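Local coordinates for protein pectate lyase 47 (Bacillus sp. TS-47, PDB 1VBL) that cleaves pectate, most likely by calcium-dependent beta-elimination, as a thermostable lyase of polysaccharide lyase family 1, at residues Q312-V317 / S339-V344; Y324-Y329 / Y353-I358; K347-M352 / Q381-V386. All blocks are in the same frame, centred on the assembly; numbering follows the deposited sequence.

Contact 1: Q312-V317 / S339-V344; sequences QYAWGV and SLIIKV
Trp315-Val317 and Ile342-Val344 run as neighbouring parallel strands, their short axes 4.7 Å apart at closest approach and 22° from exact alignment, with Trp315 paired to Ile342, Gly316 to Lys343 and Val317 to Val344. This is the stacking of successive coils in the right-handed parallel beta-helix of the pectate lyases. Trp315 O accepts from Lys343 N, and Lys343 O from Val317 N at 2.8 Å. Just ahead of this ladder Ile341 O takes two donors: Trp315 N, at 3.1 Å, meets the oxygen almost head-on, while Ala314 N, at 2.9 Å, comes in tilted from the carbonyl plane.

Trp315, Val317, Ile342 and Val344 share one face of the sheet. Ile342 divides its branches between two neighbours: with CG1 beside its own backbone N and CG2 opposite that nitrogen (chi1 -66°), CG1 meets Trp315 CE3 obliquely at 4.0 Å while CG2 touches Val317 CG2 at 3.8 Å. The indole is fixed further by Tyr301, whose OH is hydrogen-bonded to Trp315 NE1, and by Phe330, which it meets edge-to-face.

On the other face the extended chain of Lys343 crosses the Tyr313 side chain at about a right angle. Gly316 leaves room for this ring, since any CB there would run into Tyr313 CE1. Lys343 makes a CH-pi contact, with CB over one face 4.2 Å from the Tyr313 ring centroid, and further along its chain CD rests 3.6 Å from Tyr313 CD2.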
ATOM      1  N   GLN A 312      14.941  -5.590  -0.236  1.00 14.70           N
ATOM      2  CA  GLN A 312      15.720  -4.738  -1.126  1.00 17.72           C
ATOM      3  C   GLN A 312      16.075  -3.433  -0.419  1.00 16.21           C
ATOM      4  O   GLN A 312      17.246  -3.067  -0.326  1.00 17.10           O
ATOM      5  CB  GLN A 312      14.931  -4.435  -2.406  1.00 21.32           C
ATOM      6  CG  GLN A 312      15.748  -3.689  -3.458  1.00 29.72           C
ATOM      7  CD  GLN A 312      14.922  -3.267  -4.661  1.00 33.11           C
ATOM      8  OE1 GLN A 312      14.153  -4.059  -5.209  1.00 35.84           O
ATOM      9  NE2 GLN A 312      15.084  -2.017  -5.084  1.00 34.38           N
ATOM     10  N   TYR A 313      15.057  -2.733   0.074  1.00 14.17           N
ATOM     11  CA  TYR A 313      15.266  -1.473   0.784  1.00 11.89           C
ATOM     12  C   TYR A 313      13.989  -1.102   1.529  1.00 12.43           C
ATOM     13  O   TYR A 313      12.915  -1.640   1.243  1.00 11.84           O
ATOM     14  CB  TYR A 313      15.648  -0.361  -0.204  1.00 12.28           C
ATOM     15  CG  TYR A 313      14.496   0.192  -1.013  1.00 13.78           C
ATOM     16  CD1 TYR A 313      13.709   1.232  -0.518  1.00 13.03           C
ATOM     17  CD2 TYR A 313      14.189  -0.323  -2.275  1.00 14.70           C
ATOM     18  CE1 TYR A 313      12.646   1.748  -1.254  1.00 14.28           C
ATOM     19  CE2 TYR A 313      13.120   0.187  -3.023  1.00 14.03           C
ATOM     20  CZ  TYR A 313      12.358   1.222  -2.503  1.00 14.91           C
ATOM     21  OH  TYR A 313      11.316   1.745  -3.229  1.00 13.91           O
ATOM     22  N   ALA A 314      14.100  -0.188   2.487  1.00 11.48           N
ATOM     23  CA  ALA A 314      12.937   0.229   3.256  1.00 11.04           C
ATOM     24  C   ALA A 314      12.474   1.625   2.856  1.00 11.70           C
ATOM     25  O   ALA A 314      11.375   1.794   2.330  1.00 11.17           O
ATOM     26  CB  ALA A 314      13.255   0.192   4.750  1.00 11.04           C
ATOM     27  N   TRP A 315      13.322   2.622   3.094  1.00 10.20           N
ATOM     28  CA  TRP A 315      12.973   4.002   2.777  1.00 10.60           C
ATOM     29  C   TRP A 315      13.481   4.475   1.418  1.00 11.62           C
ATOM     30  O   TRP A 315      14.689   4.593   1.194  1.00 12.41           O
ATOM     31  CB  TRP A 315      13.491   4.932   3.873  1.00 10.63           C
ATOM     32  CG  TRP A 315      12.919   4.630   5.229  1.00 12.18           C
ATOM     33  CD1 TRP A 315      11.729   4.013   5.502  1.00 11.42           C
ATOM     34  CD2 TRP A 315      13.493   4.974   6.495  1.00 12.18           C
ATOM     35  NE1 TRP A 315      11.527   3.953   6.863  1.00 12.65           N
ATOM     36  CE2 TRP A 315      12.595   4.536   7.495  1.00 11.89           C
ATOM     37  CE3 TRP A 315      14.679   5.612   6.882  1.00 13.00           C
ATOM     38  CZ2 TRP A 315      12.845   4.717   8.861  1.00 10.75           C
ATOM     39  CZ3 TRP A 315      14.928   5.792   8.240  1.00 13.95           C
ATOM     40  CH2 TRP A 315      14.012   5.344   9.213  1.00 12.94           C
ATOM     41  N   GLY A 316      12.541   4.743   0.518  1.00 11.12           N
ATOM     42  CA  GLY A 316      12.893   5.210  -0.809  1.00 12.29           C
ATOM     43  C   GLY A 316      12.831   6.723  -0.863  1.00 12.77           C
ATOM     44  O   GLY A 316      11.754   7.315  -0.764  1.00 12.69           O
ATOM     45  N   VAL A 317      13.993   7.351  -1.008  1.00 11.73           N
ATOM     46  CA  VAL A 317      14.077   8.802  -1.081  1.00 13.05           C
ATOM     47  C   VAL A 317      13.971   9.206  -2.550  1.00 14.07           C
ATOM     48  O   VAL A 317      14.939   9.102  -3.308  1.00 15.20           O
ATOM     49  CB  VAL A 317      15.411   9.309  -0.492  1.00 12.84           C
ATOM     50  CG1 VAL A 317      15.510  10.821  -0.634  1.00 13.76           C
ATOM     51  CG2 VAL A 317      15.512   8.912   0.975  1.00 14.50           C
ATOM     52  N   SER A 339      23.657   0.332   4.928  1.00 16.66           N
ATOM     53  CA  SER A 339      23.613   1.361   3.894  1.00 17.08           C
ATOM     54  C   SER A 339      22.561   0.996   2.846  1.00 17.17           C
ATOM     55  O   SER A 339      22.233   1.802   1.973  1.00 19.80           O
ATOM     56  CB  SER A 339      24.982   1.507   3.220  1.00 18.14           C
ATOM     57  OG  SER A 339      25.270   0.405   2.377  1.00 18.61           O
ATOM     58  N   LEU A 340      22.031  -0.220   2.945  1.00 15.92           N
ATOM     59  CA  LEU A 340      21.022  -0.711   2.010  1.00 15.16           C
ATOM     60  C   LEU A 340      19.599  -0.376   2.436  1.00 13.01           C
ATOM     61  O   LEU A 340      18.671  -0.501   1.647  1.00 14.39           O
ATOM     62  CB  LEU A 340      21.131  -2.233   1.864  1.00 17.25           C
ATOM     63  CG  LEU A 340      22.317  -2.845   1.113  1.00 20.12           C
ATOM     64  CD1 LEU A 340      23.619  -2.257   1.614  1.00 25.32           C
ATOM     65  CD2 LEU A 340      22.299  -4.354   1.305  1.00 21.62           C
ATOM     66  N   ILE A 341      19.429   0.056   3.680  1.00 12.36           N
ATOM     67  CA  ILE A 341      18.099   0.355   4.187  1.00 12.45           C
ATOM     68  C   ILE A 341      17.458   1.557   3.495  1.00 14.21           C
ATOM     69  O   ILE A 341      16.243   1.598   3.313  1.00 13.64           O
ATOM     70  CB  ILE A 341      18.147   0.546   5.713  1.00 13.69           C
ATOM     71  CG1 ILE A 341      18.706  -0.733   6.353  1.00 14.00           C
ATOM     72  CG2 ILE A 341      16.754   0.847   6.255  1.00 14.69           C
ATOM     73  CD1 ILE A 341      18.940  -0.649   7.855  1.00 14.82           C
ATOM     74  N   ILE A 342      18.275   2.530   3.112  1.00 13.33           N
ATOM     75  CA  ILE A 342      17.776   3.704   2.407  1.00 14.71           C
ATOM     76  C   ILE A 342      18.246   3.609   0.963  1.00 15.06           C
ATOM     77  O   ILE A 342      19.367   3.190   0.697  1.00 15.26           O
ATOM     78  CB  ILE A 342      18.319   5.022   3.005  1.00 14.29           C
ATOM     79  CG1 ILE A 342      17.773   5.226   4.420  1.00 15.14           C
ATOM     80  CG2 ILE A 342      17.923   6.202   2.109  1.00 14.95           C
ATOM     81  CD1 ILE A 342      18.269   6.490   5.086  1.00 14.80           C
ATOM     82  N   LYS A 343      17.377   3.974   0.033  1.00 16.94           N
ATOM     83  CA  LYS A 343      17.730   3.943  -1.378  1.00 18.44           C
ATOM     84  C   LYS A 343      17.265   5.275  -1.943  1.00 18.67           C
ATOM     85  O   LYS A 343      16.175   5.740  -1.616  1.00 17.82           O
ATOM     86  CB  LYS A 343      17.031   2.771  -2.074  1.00 21.81           C
ATOM     87  CG  LYS A 343      17.644   2.381  -3.408  1.00 25.34           C
ATOM     88  CD  LYS A 343      17.214   0.976  -3.810  1.00 29.62           C
ATOM     89  CE  LYS A 343      17.899   0.519  -5.091  1.00 30.66           C
ATOM     90  NZ  LYS A 343      17.516  -0.874  -5.452  1.00 32.08           N
ATOM     91  N   VAL A 344      18.092   5.902  -2.769  1.00 18.10           N
ATOM     92  CA  VAL A 344      17.735   7.197  -3.332  1.00 19.00           C
ATOM     93  C   VAL A 344      17.498   7.156  -4.837  1.00 20.46           C
ATOM     94  O   VAL A 344      18.284   6.575  -5.584  1.00 20.66           O
ATOM     95  CB  VAL A 344      18.829   8.249  -3.030  1.00 19.08           C
ATOM     96  CG1 VAL A 344      18.411   9.611  -3.574  1.00 19.91           C
ATOM     97  CG2 VAL A 344      19.073   8.326  -1.528  1.00 19.10           C
TER

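Contact 2: Y324-Y329 / Y353-I358; sequences YAQNNY and YETGTI
Thr355 O is gripped twice, by Asn327 N at 2.9 Å and by a water that donates a hydrogen to it. The same water accepts from Asn328 N at 3.0 Å and donates to Thr357 OG1 at 2.7 Å, so it ties the two bends together where both chains leave their regular strands. Asn327 and Gly356 face each other there with positive phi, an arrangement consistent with the short T2 turn of the pectate lyase beta-helix, repeated in two successive coils. Gly356 has Asn327 OD1 lying where a CB would have to go. The ND2 end of the same amide is hydrogen-bonded to the backbone oxygen of His397.

Before the bend the strands pair in parallel: Ala325 N reaches Tyr353 O at 2.8 Å, and Thr355 N returns to Ala325 O. Beyond it, Ile358 N to Asn328 O resumes the ladder.

Tyr324 and Tyr353 both hold CG opposite the backbone N (chi1 -166° and -171°), which lays their side chains alongside each other, pointing the same way. The ring planes are inclined at 45°, and Tyr353 CD2 sits over the Tyr324 face, 3.4 Å from Tyr324 CZ. Past the bend, Ile358 CG2 covers one face of Tyr329, 4.0 Å from the ring centroid, while Tyr329 OH is hydrogen-bonded to Asp360 OD2.

Thr357 OG1 donates a hydrogen bond to Glu354 OE2 at 2.7 Å, which receives it on its anti lone pair. That buried carboxylate also accepts from Leu370 N and Val371 N at the start of helix 370-377. These donors, with Lys384 serving both Glu354 and the nearby like charge of Asp369, would probably keep Glu354 ionised, and the water-threonine-glutamate chain links the bend to the helix start.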
ATOM      1  N   TYR A 324      10.771  12.742   7.148  1.00 12.49           N
ATOM      2  CA  TYR A 324      11.193  13.094   8.499  1.00 12.99           C
ATOM      3  C   TYR A 324      10.939  11.812   9.290  1.00 12.84           C
ATOM      4  O   TYR A 324       9.800  11.504   9.640  1.00 11.32           O
ATOM      5  CB  TYR A 324      10.345  14.254   9.040  1.00 14.02           C
ATOM      6  CG  TYR A 324      10.909  14.925  10.279  1.00 16.60           C
ATOM      7  CD1 TYR A 324      10.910  14.273  11.516  1.00 18.21           C
ATOM      8  CD2 TYR A 324      11.447  16.214  10.214  1.00 17.03           C
ATOM      9  CE1 TYR A 324      11.432  14.891  12.659  1.00 19.41           C
ATOM     10  CE2 TYR A 324      11.971  16.839  11.349  1.00 17.31           C
ATOM     11  CZ  TYR A 324      11.960  16.173  12.566  1.00 20.60           C
ATOM     12  OH  TYR A 324      12.473  16.791  13.687  1.00 20.57           O
ATOM     13  N   ALA A 325      12.008  11.057   9.542  1.00 12.41           N
ATOM     14  CA  ALA A 325      11.917   9.779  10.248  1.00 11.75           C
ATOM     15  C   ALA A 325      12.375   9.860  11.701  1.00 11.89           C
ATOM     16  O   ALA A 325      13.454  10.370  11.994  1.00 11.89           O
ATOM     17  CB  ALA A 325      12.740   8.727   9.502  1.00 11.02           C
ATOM     18  N   GLN A 326      11.552   9.333  12.606  1.00 10.87           N
ATOM     19  CA  GLN A 326      11.865   9.354  14.030  1.00 10.08           C
ATOM     20  C   GLN A 326      11.612   8.041  14.756  1.00  9.77           C
ATOM     21  O   GLN A 326      10.551   7.433  14.620  1.00  9.94           O
ATOM     22  CB  GLN A 326      11.031  10.416  14.753  1.00 14.67           C
ATOM     23  CG  GLN A 326      11.360  11.856  14.448  1.00 18.01           C
ATOM     24  CD  GLN A 326      10.451  12.800  15.214  1.00 19.98           C
ATOM     25  OE1 GLN A 326       9.332  13.085  14.790  1.00 17.97           O
ATOM     26  NE2 GLN A 326      10.920  13.266  16.362  1.00 20.44           N
ATOM     27  N   ASN A 327      12.591   7.625  15.549  1.00  8.45           N
ATOM     28  CA  ASN A 327      12.467   6.440  16.384  1.00  8.74           C
ATOM     29  C   ASN A 327      11.861   5.185  15.755  1.00  9.53           C
ATOM     30  O   ASN A 327      10.900   4.618  16.281  1.00  8.74           O
ATOM     31  CB  ASN A 327      11.681   6.827  17.641  1.00  7.99           C
ATOM     32  CG  ASN A 327      12.347   7.958  18.409  1.00  9.88           C
ATOM     33  OD1 ASN A 327      13.276   8.594  17.904  1.00  9.09           O
ATOM     34  ND2 ASN A 327      11.873   8.219  19.625  1.00  7.69           N
ATOM     35  N   ASN A 328      12.431   4.759  14.633  1.00  8.52           N
ATOM     36  CA  ASN A 328      11.976   3.551  13.964  1.00  9.34           C
ATOM     37  C   ASN A 328      12.970   2.469  14.354  1.00  9.01           C
ATOM     38  O   ASN A 328      14.153   2.747  14.550  1.00  9.16           O
ATOM     39  CB  ASN A 328      11.949   3.744  12.448  1.00  8.62           C
ATOM     40  CG  ASN A 328      10.995   4.835  12.028  1.00  9.45           C
ATOM     41  OD1 ASN A 328      11.402   5.974  11.785  1.00 13.36           O
ATOM     42  ND2 ASN A 328       9.714   4.504  11.964  1.00  6.85           N
ATOM     43  N   TYR A 329      12.483   1.241  14.463  1.00  9.57           N
ATOM     44  CA  TYR A 329      13.307   0.112  14.878  1.00  9.76           C
ATOM     45  C   TYR A 329      13.404  -0.951  13.788  1.00  9.78           C
ATOM     46  O   TYR A 329      12.384  -1.449  13.312  1.00 10.77           O
ATOM     47  CB  TYR A 329      12.689  -0.496  16.139  1.00  8.95           C
ATOM     48  CG  TYR A 329      13.582  -1.426  16.928  1.00  9.57           C
ATOM     49  CD1 TYR A 329      13.948  -1.113  18.233  1.00  9.62           C
ATOM     50  CD2 TYR A 329      14.026  -2.636  16.390  1.00 10.81           C
ATOM     51  CE1 TYR A 329      14.729  -1.979  18.993  1.00 11.93           C
ATOM     52  CE2 TYR A 329      14.813  -3.516  17.144  1.00 12.60           C
ATOM     53  CZ  TYR A 329      15.157  -3.176  18.447  1.00 12.17           C
ATOM     54  OH  TYR A 329      15.926  -4.025  19.208  1.00 13.48           O
ATOM     55  N   TYR A 353      15.289  14.095   7.183  1.00 15.64           N
ATOM     56  CA  TYR A 353      15.754  14.136   8.549  1.00 14.59           C
ATOM     57  C   TYR A 353      15.488  12.763   9.121  1.00 13.89           C
ATOM     58  O   TYR A 353      14.477  12.130   8.811  1.00 13.75           O
ATOM     59  CB  TYR A 353      15.029  15.196   9.374  1.00 15.88           C
ATOM     60  CG  TYR A 353      15.677  15.366  10.723  1.00 16.82           C
ATOM     61  CD1 TYR A 353      16.979  15.858  10.830  1.00 18.45           C
ATOM     62  CD2 TYR A 353      15.023  14.976  11.886  1.00 18.17           C
ATOM     63  CE1 TYR A 353      17.613  15.952  12.064  1.00 18.29           C
ATOM     64  CE2 TYR A 353      15.649  15.065  13.128  1.00 19.88           C
ATOM     65  CZ  TYR A 353      16.943  15.552  13.209  1.00 19.71           C
ATOM     66  OH  TYR A 353      17.573  15.630  14.433  1.00 20.04           O
ATOM     67  N   GLU A 354      16.411  12.298   9.949  1.00 14.30           N
ATOM     68  CA  GLU A 354      16.294  10.986  10.550  1.00 14.03           C
ATOM     69  C   GLU A 354      16.960  11.017  11.911  1.00 14.52           C
ATOM     70  O   GLU A 354      18.046  11.581  12.066  1.00 13.97           O
ATOM     71  CB  GLU A 354      16.985   9.950   9.664  1.00 15.22           C
ATOM     72  CG  GLU A 354      17.049   8.565  10.278  1.00 18.11           C
ATOM     73  CD  GLU A 354      18.461   8.029  10.362  1.00 18.58           C
ATOM     74  OE1 GLU A 354      19.394   8.715   9.892  1.00 19.44           O
ATOM     75  OE2 GLU A 354      18.639   6.916  10.899  1.00 21.43           O
ATOM     76  N   THR A 355      16.311  10.414  12.898  1.00 12.91           N
ATOM     77  CA  THR A 355      16.871  10.374  14.237  1.00 13.24           C
ATOM     78  C   THR A 355      16.267   9.230  15.041  1.00 12.90           C
ATOM     79  O   THR A 355      15.162   8.771  14.751  1.00 10.89           O
ATOM     80  CB  THR A 355      16.616  11.700  14.984  1.00 15.10           C
ATOM     81  OG1 THR A 355      17.396  11.727  16.185  1.00 17.61           O
ATOM     82  CG2 THR A 355      15.141  11.841  15.345  1.00 14.49           C
ATOM     83  N   GLY A 356      17.013   8.770  16.041  1.00 12.37           N
ATOM     84  CA  GLY A 356      16.546   7.704  16.910  1.00 11.20           C
ATOM     85  C   GLY A 356      16.393   6.327  16.295  1.00 10.56           C
ATOM     86  O   GLY A 356      15.712   5.475  16.863  1.00  8.96           O
ATOM     87  N   THR A 357      17.023   6.094  15.148  1.00 10.53           N
ATOM     88  CA  THR A 357      16.924   4.793  14.495  1.00  9.69           C
ATOM     89  C   THR A 357      17.760   3.735  15.205  1.00 11.33           C
ATOM     90  O   THR A 357      18.915   3.974  15.568  1.00 10.82           O
ATOM     91  CB  THR A 357      17.413   4.837  13.021  1.00 10.33           C
ATOM     92  OG1 THR A 357      16.638   5.783  12.273  1.00 12.03           O
ATOM     93  CG2 THR A 357      17.271   3.465  12.377  1.00 10.63           C
ATOM     94  N   ILE A 358      17.168   2.566  15.412  1.00  9.78           N
ATOM     95  CA  ILE A 358      17.891   1.465  16.019  1.00 11.23           C
ATOM     96  C   ILE A 358      17.934   0.328  15.015  1.00 11.86           C
ATOM     97  O   ILE A 358      16.951   0.065  14.324  1.00 11.00           O
ATOM     98  CB  ILE A 358      17.206   0.923  17.293  1.00 11.95           C
ATOM     99  CG1 ILE A 358      17.316   1.940  18.429  1.00 12.86           C
ATOM    100  CG2 ILE A 358      17.855  -0.409  17.704  1.00 11.94           C
ATOM    101  CD1 ILE A 358      16.674   1.458  19.735  1.00 13.94           C
TER
HETATM  102  O   HOH W   1      14.175   6.551  12.909  1.00 10.17           O

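Contact 3: K347-M352 / Q381-V386; sequences KNEESM and QLKKEV
Ser351 OG donates to Glu385 OE2 at 2.6 Å, on the side turned away from OE1 (its anti lone pair). Glu385 sets CG between its backbone N and carbonyl carbon (chi1 73°), which brings the carboxylate back to Ser351; Lys383 NZ makes only a long salt bridge to the same oxygen, at 3.9 Å. With an alanine in place of Glu385, Ser351 OG would probably lose its acceptor and Lys383 this distant counter-charge. The side chain of Glu349 crosses that of Lys383 at about a right angle, its OE1 against the aliphatic CD at 3.3 Å. On the side of the sheet that carries Met352, Leu382 CD2 packs against Met352 SD at 3.4 Å.

The backbones form a short parallel ladder that adds strand 383-384 to strand 351-361 near the end of the beta-helix. Lys383 N donates to Glu350 O at 3.0 Å, Met352 N to Lys383 O, and Glu385 N to Met352 O. One step earlier a water replaces the direct bond, accepting from Glu350 N and donating to Gln381 O, each at 2.8 Å. Farther out, Asn375 OD1 holds Leu382 N, and Glu350 OE2 is hydrogen-bonded to Ser346 OG and Phe320 N.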
ATOM      1  N   LYS A 347      18.244  13.006  -8.983  1.00 18.26           N
ATOM      2  CA  LYS A 347      19.444  13.532  -9.622  1.00 19.37           C
ATOM      3  C   LYS A 347      20.016  14.661  -8.780  1.00 20.74           C
ATOM      4  O   LYS A 347      21.089  15.184  -9.071  1.00 20.84           O
ATOM      5  CB  LYS A 347      19.120  14.046 -11.026  1.00 20.86           C
ATOM      6  CG  LYS A 347      18.669  12.955 -11.980  1.00 21.99           C
ATOM      7  CD  LYS A 347      18.359  13.511 -13.357  1.00 24.31           C
ATOM      8  CE  LYS A 347      17.963  12.393 -14.312  1.00 25.79           C
ATOM      9  NZ  LYS A 347      17.685  12.908 -15.680  1.00 29.43           N
ATOM     10  N   ASN A 348      19.299  15.031  -7.725  1.00 21.75           N
ATOM     11  CA  ASN A 348      19.751  16.107  -6.853  1.00 23.02           C
ATOM     12  C   ASN A 348      20.010  15.624  -5.439  1.00 23.38           C
ATOM     13  O   ASN A 348      19.597  14.527  -5.059  1.00 22.05           O
ATOM     14  CB  ASN A 348      18.707  17.222  -6.793  1.00 26.63           C
ATOM     15  CG  ASN A 348      18.458  17.858  -8.139  1.00 28.59           C
ATOM     16  OD1 ASN A 348      19.371  18.392  -8.764  1.00 30.81           O
ATOM     17  ND2 ASN A 348      17.213  17.806  -8.593  1.00 30.62           N
ATOM     18  N   GLU A 349      20.713  16.448  -4.671  1.00 24.61           N
ATOM     19  CA  GLU A 349      20.981  16.136  -3.278  1.00 26.50           C
ATOM     20  C   GLU A 349      19.659  16.361  -2.570  1.00 23.93           C
ATOM     21  O   GLU A 349      19.284  17.504  -2.319  1.00 23.69           O
ATOM     22  CB  GLU A 349      22.000  17.102  -2.679  1.00 30.18           C
ATOM     23  CG  GLU A 349      23.434  16.645  -2.725  1.00 37.05           C
ATOM     24  CD  GLU A 349      24.282  17.379  -1.700  1.00 39.76           C
ATOM     25  OE1 GLU A 349      24.323  18.628  -1.743  1.00 41.73           O
ATOM     26  OE2 GLU A 349      24.902  16.708  -0.848  1.00 42.07           O
ATOM     27  N   GLU A 350      18.945  15.286  -2.265  1.00 22.01           N
ATOM     28  CA  GLU A 350      17.673  15.429  -1.577  1.00 19.89           C
ATOM     29  C   GLU A 350      17.941  15.632  -0.094  1.00 20.69           C
ATOM     30  O   GLU A 350      19.038  15.354   0.394  1.00 21.55           O
ATOM     31  CB  GLU A 350      16.806  14.187  -1.779  1.00 18.27           C
ATOM     32  CG  GLU A 350      16.393  13.914  -3.223  1.00 18.67           C
ATOM     33  CD  GLU A 350      15.590  15.048  -3.846  1.00 19.39           C
ATOM     34  OE1 GLU A 350      15.080  15.912  -3.097  1.00 19.96           O
ATOM     35  OE2 GLU A 350      15.460  15.066  -5.089  1.00 17.88           O
ATOM     36  N   SER A 351      16.942  16.128   0.622  1.00 19.92           N
ATOM     37  CA  SER A 351      17.084  16.351   2.050  1.00 20.26           C
ATOM     38  C   SER A 351      16.083  15.488   2.801  1.00 19.60           C
ATOM     39  O   SER A 351      14.972  15.251   2.331  1.00 16.36           O
ATOM     40  CB  SER A 351      16.822  17.820   2.398  1.00 23.11           C
ATOM     41  OG  SER A 351      17.783  18.677   1.807  1.00 29.42           O
ATOM     42  N   MET A 352      16.492  14.999   3.960  1.00 17.81           N
ATOM     43  CA  MET A 352      15.604  14.211   4.797  1.00 19.51           C
ATOM     44  C   MET A 352      16.146  14.322   6.203  1.00 18.21           C
ATOM     45  O   MET A 352      17.314  14.655   6.404  1.00 18.02           O
ATOM     46  CB  MET A 352      15.557  12.738   4.353  1.00 20.03           C
ATOM     47  CG  MET A 352      16.617  11.816   4.946  1.00 21.38           C
ATOM     48  SD  MET A 352      16.338  10.053   4.525  1.00 22.29           S
ATOM     49  CE  MET A 352      15.293   9.520   5.871  1.00 22.58           C
ATOM     50  N   GLN A 381      24.876  11.748  -2.700  1.00 16.62           N
ATOM     51  CA  GLN A 381      24.719  11.980  -1.269  1.00 17.01           C
ATOM     52  C   GLN A 381      23.350  12.485  -0.840  1.00 18.72           C
ATOM     53  O   GLN A 381      22.622  13.118  -1.606  1.00 18.20           O
ATOM     54  CB  GLN A 381      25.791  12.954  -0.785  1.00 17.84           C
ATOM     55  CG  GLN A 381      27.203  12.444  -1.000  1.00 16.72           C
ATOM     56  CD  GLN A 381      27.512  11.234  -0.149  1.00 17.90           C
ATOM     57  OE1 GLN A 381      27.745  11.350   1.058  1.00 16.50           O
ATOM     58  NE2 GLN A 381      27.504  10.058  -0.769  1.00 16.66           N
ATOM     59  N   LEU A 382      23.016  12.194   0.409  1.00 20.18           N
ATOM     60  CA  LEU A 382      21.754  12.596   0.995  1.00 20.67           C
ATOM     61  C   LEU A 382      22.090  13.580   2.108  1.00 21.12           C
ATOM     62  O   LEU A 382      22.956  13.311   2.940  1.00 22.34           O
ATOM     63  CB  LEU A 382      21.044  11.365   1.563  1.00 21.66           C
ATOM     64  CG  LEU A 382      19.622  11.500   2.100  1.00 26.15           C
ATOM     65  CD1 LEU A 382      18.706  12.048   1.016  1.00 25.23           C
ATOM     66  CD2 LEU A 382      19.138  10.130   2.573  1.00 25.85           C
ATOM     67  N   LYS A 383      21.418  14.723   2.121  1.00 19.47           N
ATOM     68  CA  LYS A 383      21.676  15.723   3.146  1.00 21.13           C
ATOM     69  C   LYS A 383      20.724  15.567   4.324  1.00 19.53           C
ATOM     70  O   LYS A 383      19.507  15.587   4.151  1.00 18.49           O
ATOM     71  CB  LYS A 383      21.529  17.129   2.563  1.00 22.20           C
ATOM     72  CG  LYS A 383      22.504  17.434   1.437  1.00 28.41           C
ATOM     73  CD  LYS A 383      22.384  18.878   0.967  1.00 31.96           C
ATOM     74  CE  LYS A 383      21.009  19.171   0.388  1.00 34.46           C
ATOM     75  NZ  LYS A 383      20.921  20.558  -0.152  1.00 36.48           N
ATOM     76  N   LYS A 384      21.276  15.393   5.520  1.00 18.78           N
ATOM     77  CA  LYS A 384      20.433  15.268   6.700  1.00 20.04           C
ATOM     78  C   LYS A 384      20.237  16.669   7.249  1.00 21.27           C
ATOM     79  O   LYS A 384      21.183  17.299   7.729  1.00 20.39           O
ATOM     80  CB  LYS A 384      21.076  14.381   7.770  1.00 20.50           C
ATOM     81  CG  LYS A 384      20.272  14.365   9.069  1.00 23.30           C
ATOM     82  CD  LYS A 384      20.833  13.420  10.123  1.00 23.63           C
ATOM     83  CE  LYS A 384      20.584  11.968   9.766  1.00 23.57           C
ATOM     84  NZ  LYS A 384      20.863  11.083  10.930  1.00 24.89           N
ATOM     85  N   GLU A 385      19.010  17.163   7.163  1.00 20.85           N
ATOM     86  CA  GLU A 385      18.704  18.496   7.648  1.00 22.68           C
ATOM     87  C   GLU A 385      17.201  18.651   7.829  1.00 21.93           C
ATOM     88  O   GLU A 385      16.411  17.956   7.189  1.00 21.89           O
ATOM     89  CB  GLU A 385      19.220  19.548   6.660  1.00 25.27           C
ATOM     90  CG  GLU A 385      18.403  19.654   5.383  1.00 29.73           C
ATOM     91  CD  GLU A 385      18.894  20.754   4.462  1.00 34.29           C
ATOM     92  OE1 GLU A 385      19.214  21.854   4.964  1.00 36.76           O
ATOM     93  OE2 GLU A 385      18.947  20.526   3.235  1.00 35.58           O
ATOM     94  N   VAL A 386      16.816  19.565   8.710  1.00 21.44           N
ATOM     95  CA  VAL A 386      15.409  19.824   8.976  1.00 21.30           C
ATOM     96  C   VAL A 386      14.893  20.919   8.051  1.00 21.39           C
ATOM     97  O   VAL A 386      15.329  22.067   8.140  1.00 22.43           O
ATOM     98  CB  VAL A 386      15.194  20.276  10.434  1.00 22.79           C
ATOM     99  CG1 VAL A 386      13.729  20.613  10.666  1.00 21.97           C
ATOM    100  CG2 VAL A 386      15.649  19.181  11.391  1.00 23.34           C
TER
HETATM  101  O   HOH W   2      20.086  12.733  -2.672  1.00 22.72           O

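How the contacts relate
The three contacts lie on the same side of the chain's centre, their own centres 13 to 15 Å apart. Trp315 of contact 1 packs against contact 2, its CH2 3.6 Å from Ala325 CB, while Val317 CG2 lies 3.8 Å from Met352 SD of contact 3. Contacts 2 and 3 share strand 351-361 and are joined by the salt bridge from Glu354 OE1 to Lys384 NZ, 3.0 Å long; Lys384 NZ also pairs with Asp369. Contact 1 comes nearest to the calcium site of Asp190, Asp229 and Asp233, with the Tyr313 side chain about 13 Å from the bound calcium ion; contacts 2 and 3 lie away from it.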